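PDB 4LHB: molybdopterin adenylyltransferase from Pyrococcus furiosus, which catalyses the adenylylation of molybdopterin by ATP, releasing diphosphate, a step in making the molybdenum or tungsten cofactor. Local coordinates for residues L54-E57 with E58-L62; G100-R103 with R104-T107; P160-V163 with N164-K167. All coordinates share one frame; numbering follows the deposited sequence.

Contact 1 (L54-E57 with E58-L62); sequences LIIE and ELSKL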
loop_
_atom_site.group_PDB
_atom_site.type_symbol
_atom_site.label_atom_id
_atom_site.label_comp_id
_atom_site.label_asym_id
_atom_site.label_seq_id
_atom_site.Cartn_x
_atom_site.Cartn_y
_atom_site.Cartn_z
ATOM N N LEU C 54 31.246 7.273 -15.575
ATOM C CA LEU C 54 31.909 6.453 -14.575
ATOM C C LEU C 54 31.235 5.056 -14.509
ATOM O O LEU C 54 31.904 4.040 -14.705
ATOM C CB LEU C 54 31.903 7.139 -13.212
ATOM C CG LEU C 54 32.536 6.351 -12.060
ATOM C CD1 LEU C 54 33.911 5.770 -12.455
ATOM C CD2 LEU C 54 32.619 7.261 -10.822
ATOM N N ILE C 55 29.916 5.024 -14.289
ATOM C CA ILE C 55 29.141 3.770 -14.252
ATOM C C ILE C 55 29.419 2.934 -15.490
ATOM O O ILE C 55 29.590 1.723 -15.380
ATOM C CB ILE C 55 27.591 3.989 -14.093
ATOM C CG1 ILE C 55 27.233 4.680 -12.763
ATOM C CG2 ILE C 55 26.788 2.701 -14.137
ATOM C CD1 ILE C 55 25.929 5.464 -12.834
ATOM N N ILE C 56 29.460 3.567 -16.658
ATOM C CA ILE C 56 29.689 2.833 -17.901
ATOM C C ILE C 56 31.110 2.244 -17.928
ATOM O O ILE C 56 31.317 1.146 -18.395
ATOM C CB ILE C 56 29.483 3.725 -19.147
ATOM C CG1 ILE C 56 28.022 4.151 -19.273
ATOM C CG2 ILE C 56 29.883 3.018 -20.454
ATOM C CD1 ILE C 56 27.875 5.377 -20.142
ATOM N N GLU C 57 32.076 2.991 -17.433
ATOM C CA GLU C 57 33.448 2.536 -17.416
ATOM C C GLU C 57 33.534 1.323 -16.532
ATOM O O GLU C 57 33.976 0.272 -16.977
ATOM C CB GLU C 57 34.364 3.623 -16.876
ATOM C CG GLU C 57 35.834 3.480 -17.228
ATOM C CD GLU C 57 36.653 4.652 -16.696
ATOM O OE1 GLU C 57 37.392 5.284 -17.483
ATOM O OE2 GLU C 57 36.538 4.968 -15.486
ATOM N N GLU C 58 33.074 1.465 -15.290
ATOM C CA GLU C 58 33.227 0.422 -14.296
ATOM C C GLU C 58 32.505 -0.857 -14.626
ATOM O O GLU C 58 33.033 -1.961 -14.410
ATOM C CB GLU C 58 32.760 0.911 -12.960
ATOM C CG GLU C 58 33.701 1.954 -12.387
ATOM C CD GLU C 58 34.994 1.371 -11.827
ATOM O OE1 GLU C 58 35.121 0.133 -11.665
ATOM O OE2 GLU C 58 35.878 2.179 -11.518
ATOM N N LEU C 59 31.306 -0.721 -15.159
ATOM C CA LEU C 59 30.479 -1.886 -15.376
ATOM C C LEU C 59 30.846 -2.512 -16.665
ATOM O O LEU C 59 30.593 -3.700 -16.853
ATOM C CB LEU C 59 28.972 -1.544 -15.361
ATOM C CG LEU C 59 28.279 -2.027 -14.101
ATOM C CD1 LEU C 59 29.172 -1.718 -12.908
ATOM C CD2 LEU C 59 26.908 -1.399 -13.970
ATOM N N SER C 60 31.399 -1.718 -17.577
ATOM C CA SER C 60 31.886 -2.264 -18.851
ATOM C C SER C 60 32.996 -3.318 -18.627
ATOM O O SER C 60 33.242 -4.140 -19.492
ATOM C CB SER C 60 32.437 -1.157 -19.759
ATOM O OG SER C 60 31.450 -0.609 -20.600
ATOM N N LYS C 61 33.669 -3.268 -17.483
ATOM C CA LYS C 61 34.632 -4.296 -17.090
ATOM C C LYS C 61 34.032 -5.648 -16.819
ATOM O O LYS C 61 34.761 -6.637 -16.894
ATOM C CB LYS C 61 35.404 -3.873 -15.849
ATOM C CG LYS C 61 36.190 -2.571 -16.036
ATOM C CD LYS C 61 36.638 -1.991 -14.689
ATOM C CE LYS C 61 37.451 -0.709 -14.875
ATOM N NZ LYS C 61 37.814 -0.211 -13.510
ATOM N N LEU C 62 32.722 -5.695 -16.523
ATOM C CA LEU C 62 31.966 -6.922 -16.156
ATOM C C LEU C 62 30.833 -7.343 -17.183
ATOM O O LEU C 62 30.626 -8.539 -17.462
ATOM C CB LEU C 62 31.399 -6.715 -14.747
ATOM C CG LEU C 62 31.981 -7.244 -13.411
ATOM C CD1 LEU C 62 33.454 -7.567 -13.474
ATOM C CD2 LEU C 62 31.674 -6.346 -12.207
#

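Contact 2 (G100-R103 with R104-T107); sequences GITR and RDIT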
loop_
_atom_site.group_PDB
_atom_site.type_symbol
_atom_site.label_atom_id
_atom_site.label_comp_id
_atom_site.label_asym_id
_atom_site.label_seq_id
_atom_site.Cartn_x
_atom_site.Cartn_y
_atom_site.Cartn_z
ATOM N N GLY C 100 16.752 12.117 -4.317
ATOM C CA GLY C 100 16.614 12.977 -3.114
ATOM C C GLY C 100 15.210 13.342 -2.658
ATOM O O GLY C 100 14.198 12.783 -3.100
ATOM N N ILE C 101 15.165 14.328 -1.775
ATOM C CA ILE C 101 13.919 14.748 -1.167
ATOM C C ILE C 101 13.269 16.056 -1.728
ATOM O O ILE C 101 12.300 16.576 -1.128
ATOM C CB ILE C 101 14.077 14.815 0.366
ATOM C CG1 ILE C 101 15.108 15.881 0.770
ATOM C CG2 ILE C 101 14.371 13.422 0.919
ATOM C CD1 ILE C 101 14.980 16.262 2.233
ATOM N N THR C 102 13.721 16.561 -2.887
ATOM C CA THR C 102 13.046 17.735 -3.521
ATOM C C THR C 102 11.841 17.263 -4.282
ATOM O O THR C 102 11.662 16.050 -4.456
ATOM C CB THR C 102 13.926 18.457 -4.527
ATOM O OG1 THR C 102 14.156 17.623 -5.681
ATOM C CG2 THR C 102 15.263 18.886 -3.895
ATOM N N ARG C 103 11.033 18.211 -4.761
ATOM C CA ARG C 103 9.761 17.935 -5.510
ATOM C C ARG C 103 10.100 17.419 -6.891
ATOM O O ARG C 103 9.356 16.682 -7.503
ATOM C CB ARG C 103 8.969 19.231 -5.695
ATOM C CG ARG C 103 8.492 19.872 -4.409
ATOM C CD ARG C 103 8.047 21.328 -4.582
ATOM N NE ARG C 103 7.576 21.883 -3.309
ATOM C CZ ARG C 103 6.439 21.524 -2.703
ATOM N NH1 ARG C 103 5.616 20.626 -3.255
ATOM N NH2 ARG C 103 6.109 22.075 -1.535
ATOM N N ARG C 104 11.244 17.880 -7.359
ATOM C CA ARG C 104 11.885 17.471 -8.581
ATOM C C ARG C 104 12.075 15.939 -8.657
ATOM O O ARG C 104 11.772 15.329 -9.671
ATOM C CB ARG C 104 13.269 18.174 -8.583
ATOM C CG ARG C 104 13.905 18.558 -9.914
ATOM C CD ARG C 104 12.935 19.235 -10.864
ATOM N NE ARG C 104 11.838 19.950 -10.212
ATOM C CZ ARG C 104 10.790 20.437 -10.873
ATOM N NH1 ARG C 104 10.718 20.293 -12.195
ATOM N NH2 ARG C 104 9.819 21.080 -10.218
ATOM N N ASP C 105 12.549 15.349 -7.553
ATOM C CA ASP C 105 13.063 13.974 -7.491
ATOM C C ASP C 105 11.998 12.912 -7.560
ATOM O O ASP C 105 11.340 12.682 -6.593
ATOM C CB ASP C 105 13.818 13.774 -6.162
ATOM C CG ASP C 105 15.091 14.582 -6.089
ATOM O OD1 ASP C 105 15.796 14.638 -7.103
ATOM O OD2 ASP C 105 15.386 15.160 -5.041
ATOM N N ILE C 106 11.873 12.216 -8.678
ATOM C CA ILE C 106 10.817 11.221 -8.852
ATOM C C ILE C 106 11.306 9.811 -9.206
ATOM O O ILE C 106 10.469 8.923 -9.463
ATOM C CB ILE C 106 9.808 11.676 -9.928
ATOM C CG1 ILE C 106 10.502 12.007 -11.272
ATOM C CG2 ILE C 106 9.091 12.898 -9.420
ATOM C CD1 ILE C 106 11.417 10.928 -11.867
ATOM N N THR C 107 12.632 9.594 -9.167
ATOM C CA THR C 107 13.245 8.353 -9.674
ATOM C C THR C 107 12.783 7.125 -8.933
ATOM O O THR C 107 12.265 6.204 -9.575
ATOM C CB THR C 107 14.802 8.386 -9.680
ATOM O OG1 THR C 107 15.268 9.506 -10.441
ATOM C CG2 THR C 107 15.354 7.114 -10.325
#

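Contact 3 (P160-V163 with N164-K167); sequences PGSV and NAVK. With SO4 (sulfate ion), chain F.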
loop_
_atom_site.group_PDB
_atom_site.type_symbol
_atom_site.label_atom_id
_atom_site.label_comp_id
_atom_site.label_asym_id
_atom_site.label_seq_id
_atom_site.Cartn_x
_atom_site.Cartn_y
_atom_site.Cartn_z
ATOM N N PRO C 160 22.118 7.794 -6.094
ATOM C CA PRO C 160 22.168 9.251 -6.091
ATOM C C PRO C 160 23.044 9.773 -7.191
ATOM O O PRO C 160 23.668 9.009 -7.915
ATOM C CB PRO C 160 22.781 9.614 -4.728
ATOM C CG PRO C 160 22.516 8.434 -3.861
ATOM C CD PRO C 160 22.476 7.233 -4.771
ATOM N N GLY C 161 23.061 11.086 -7.308
ATOM C CA GLY C 161 23.632 11.784 -8.437
ATOM C C GLY C 161 25.095 12.076 -8.281
ATOM O O GLY C 161 25.813 12.014 -9.266
ATOM N N SER C 162 25.558 12.384 -7.073
ATOM C CA SER C 162 26.974 12.724 -6.902
ATOM C C SER C 162 27.912 11.587 -7.344
ATOM O O SER C 162 27.570 10.399 -7.222
ATOM C CB SER C 162 27.296 13.132 -5.474
ATOM O OG SER C 162 27.246 12.040 -4.594
ATOM N N VAL C 163 29.068 11.967 -7.893
ATOM C CA VAL C 163 30.125 11.018 -8.242
ATOM C C VAL C 163 30.543 10.136 -7.041
ATOM O O VAL C 163 30.691 8.942 -7.201
ATOM C CB VAL C 163 31.354 11.758 -8.821
ATOM C CG1 VAL C 163 32.667 10.997 -8.535
ATOM C CG2 VAL C 163 31.143 12.026 -10.311
ATOM N N ASN C 164 30.681 10.704 -5.847
ATOM C CA ASN C 164 31.046 9.898 -4.676
ATOM C C ASN C 164 30.002 8.858 -4.290
ATOM O O ASN C 164 30.342 7.708 -3.966
ATOM C CB ASN C 164 31.363 10.770 -3.447
ATOM C CG ASN C 164 32.740 11.432 -3.535
ATOM O OD1 ASN C 164 33.703 10.850 -4.057
ATOM N ND2 ASN C 164 32.836 12.662 -3.037
ATOM N N ALA C 165 28.740 9.266 -4.306
ATOM C CA ALA C 165 27.665 8.375 -4.004
ATOM C C ALA C 165 27.696 7.288 -5.056
ATOM O O ALA C 165 27.464 6.093 -4.747
ATOM C CB ALA C 165 26.332 9.112 -3.999
ATOM N N VAL C 166 28.003 7.662 -6.301
ATOM C CA VAL C 166 28.012 6.654 -7.349
ATOM C C VAL C 166 29.136 5.605 -7.197
ATOM O O VAL C 166 28.935 4.403 -7.449
ATOM C CB VAL C 166 28.021 7.284 -8.718
ATOM C CG1 VAL C 166 28.443 6.259 -9.746
ATOM C CG2 VAL C 166 26.630 7.806 -9.001
ATOM N N LYS C 167 30.298 6.037 -6.722
ATOM C CA LYS C 167 31.429 5.121 -6.537
ATOM C C LYS C 167 31.133 4.137 -5.421
ATOM O O LYS C 167 31.429 2.961 -5.570
ATOM C CB LYS C 167 32.720 5.877 -6.240
ATOM C CG LYS C 167 33.349 6.588 -7.426
ATOM C CD LYS C 167 34.543 7.469 -7.002
ATOM C CE LYS C 167 35.569 6.707 -6.141
ATOM N NZ LYS C 167 36.875 7.426 -6.034
HETATM S S SO4 F . 20.246 13.007 -6.170
HETATM O O1 SO4 F . 20.588 13.865 -7.319
HETATM O O2 SO4 F . 19.226 13.611 -5.296
HETATM O O3 SO4 F . 19.639 11.761 -6.704
HETATM O O4 SO4 F . 21.452 12.759 -5.318
#

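Contact 1 (L54-E57 with E58-L62)
CD1 of Leu54 lies 3.8 Å from CG of Glu58, one helical turn on, the two side chains running side by side in the same direction. Ile55 and Leu59 repeat this pairing, with Ile55 CG2 4.1 Å from Leu59 CD2. Beneath them run the helical bonds: Glu58 N meets Leu54 O at 2.9 Å, and Leu59 N meets Ile55 O at 3.0 Å. One residue further on, Ile56 O takes the backbone N of Ser60 and also a weak bond from Ser60 OG at 2.8 Å. A bend at chi2 (-76°) carries the Glu58 carboxylate to two lysines: NZ of Lys61 approaches OE1 at 3.3 Å from above the carboxylate plane, and Lys174 of helix 163-184 forms a second salt bridge to the same oxygen. An alanine in place of Glu58 would probably leave both lysines without this shared partner and strip the aliphatic cover from Leu54. Helix 51-60 turns Ile55 and Leu59 onto Val94 of strand 92-96 and helix 163-184, while Ile56 rests on Val35 of strand 32-38 and on strand 64-71.

Contact 2 (G100-R103 with R104-T107)
Thr102 and Asp105 face each other across a beta turn that runs from one to the other, their side chains meeting at an oblique angle and joined by several hydrogen bonds. The turn belongs to the loop after strand 92-96, just after the GGTG sequence of this MoaB/Mog family member, whose last glycine is Gly100. Asp105 has CG anti to its own carbonyl carbon (chi1 -68°), which swings the carboxylate back toward Gly100 and Thr102. There OD2 receives Thr102 N at 3.1 Å, on its anti side and 25° out of the carboxylate plane, and a weak bond from Thr102 OG1 at 2.8 Å. In return Asp105 N closes the turn onto Thr102 O at 3.3 Å and reaches Thr102 OG1 weakly at 3.4 Å. The hydroxyl can serve both groups because OG1 stands between the backbone N and the carbonyl carbon (chi1 68°); it also rests 3.1 Å from CB of Arg104, whose side chain crosses that of Thr102. OD1, the other carboxylate oxygen, comes close to the like-charged Asp73 carboxylate.

Arg103 leads away from this pairing. Its extended chain carries the guanidinium to a second subunit, where NH2 bonds to Gly149 O. Lys117 of that neighbouring subunit binds both Gly100 O and Asp105 O, and so ties these two carbonyls together. Gly100 packs close against the carboxylate oxygen that Thr102 bonds; a beta carbon there would probably crowd it, as Gly100 C already lies 3.0 Å from Asp105 OD2.

Contact 3 (P160-V163 with N164-K167)
Between the N-cap residue Ser162 and Ala165, which it caps, Asn164 lies in the first turn of helix 163-184, and its carbonyl oxygen takes the hydroxyl of Thr168. Ala165 carries the N-terminal cap: its N bonds to Ser162 OG at 3.2 Å, fairly straight with an N-H...O angle of 154°. The Ser162 hydroxyl is folded in over the helix start with chi1 at 71°. The Ala165 methyl packs beside that oxygen and also meets CB of Pro160 at 3.7 Å. At Val166 the regular helical bonding starts, N to Ser162 O at 2.9 Å. Val166 CG2 tucks in 3.4 Å from Pro160 O, a carbonyl that takes a hydrogen bond from the Thr96 hydroxyl, and the side chain reaches helix 51-60. Lys167 N follows with a bond to Val163 O at 3.0 Å, its CG lying alongside that oxygen while the amine leads away.

On the far side of the proline, Gly161 N gives a nearly straight bond, 3.1 Å long, to O4 of a sulfate, probably from the crystallisation liquor, that Thr99 N also binds; a beta carbon on Gly161 would probably crowd this anion. Two backbone N-H groups from two loops thus meet the sulfate, an anion site consistent with a place for a substrate phosphate.

In the fold
Along the chain the three contacts come in order, without overlap, in one probable molybdopterin-binding domain built round a mixed sheet. Contacts 1 and 3, with centres about 14 Å apart, join where helices 51-60 and 163-184 pack together: Leu54 CD2 meets Lys167 CG at 3.5 Å and Ile55 CG1 meets Val166 CG1 at 3.6 Å. Contacts 2 and 3 follow the neighbouring parallel strands 92-96 and 153-159. Their nearest atoms stay about 6 Å apart, and the sulfate held by Gly161 comes within about 3 Å of Gly100, between nearest atoms. Contact 1, about 26 Å from contact 2 between centres, lies in the helical layer, whereas 100-107 and 160-163 probably border the substrate pocket.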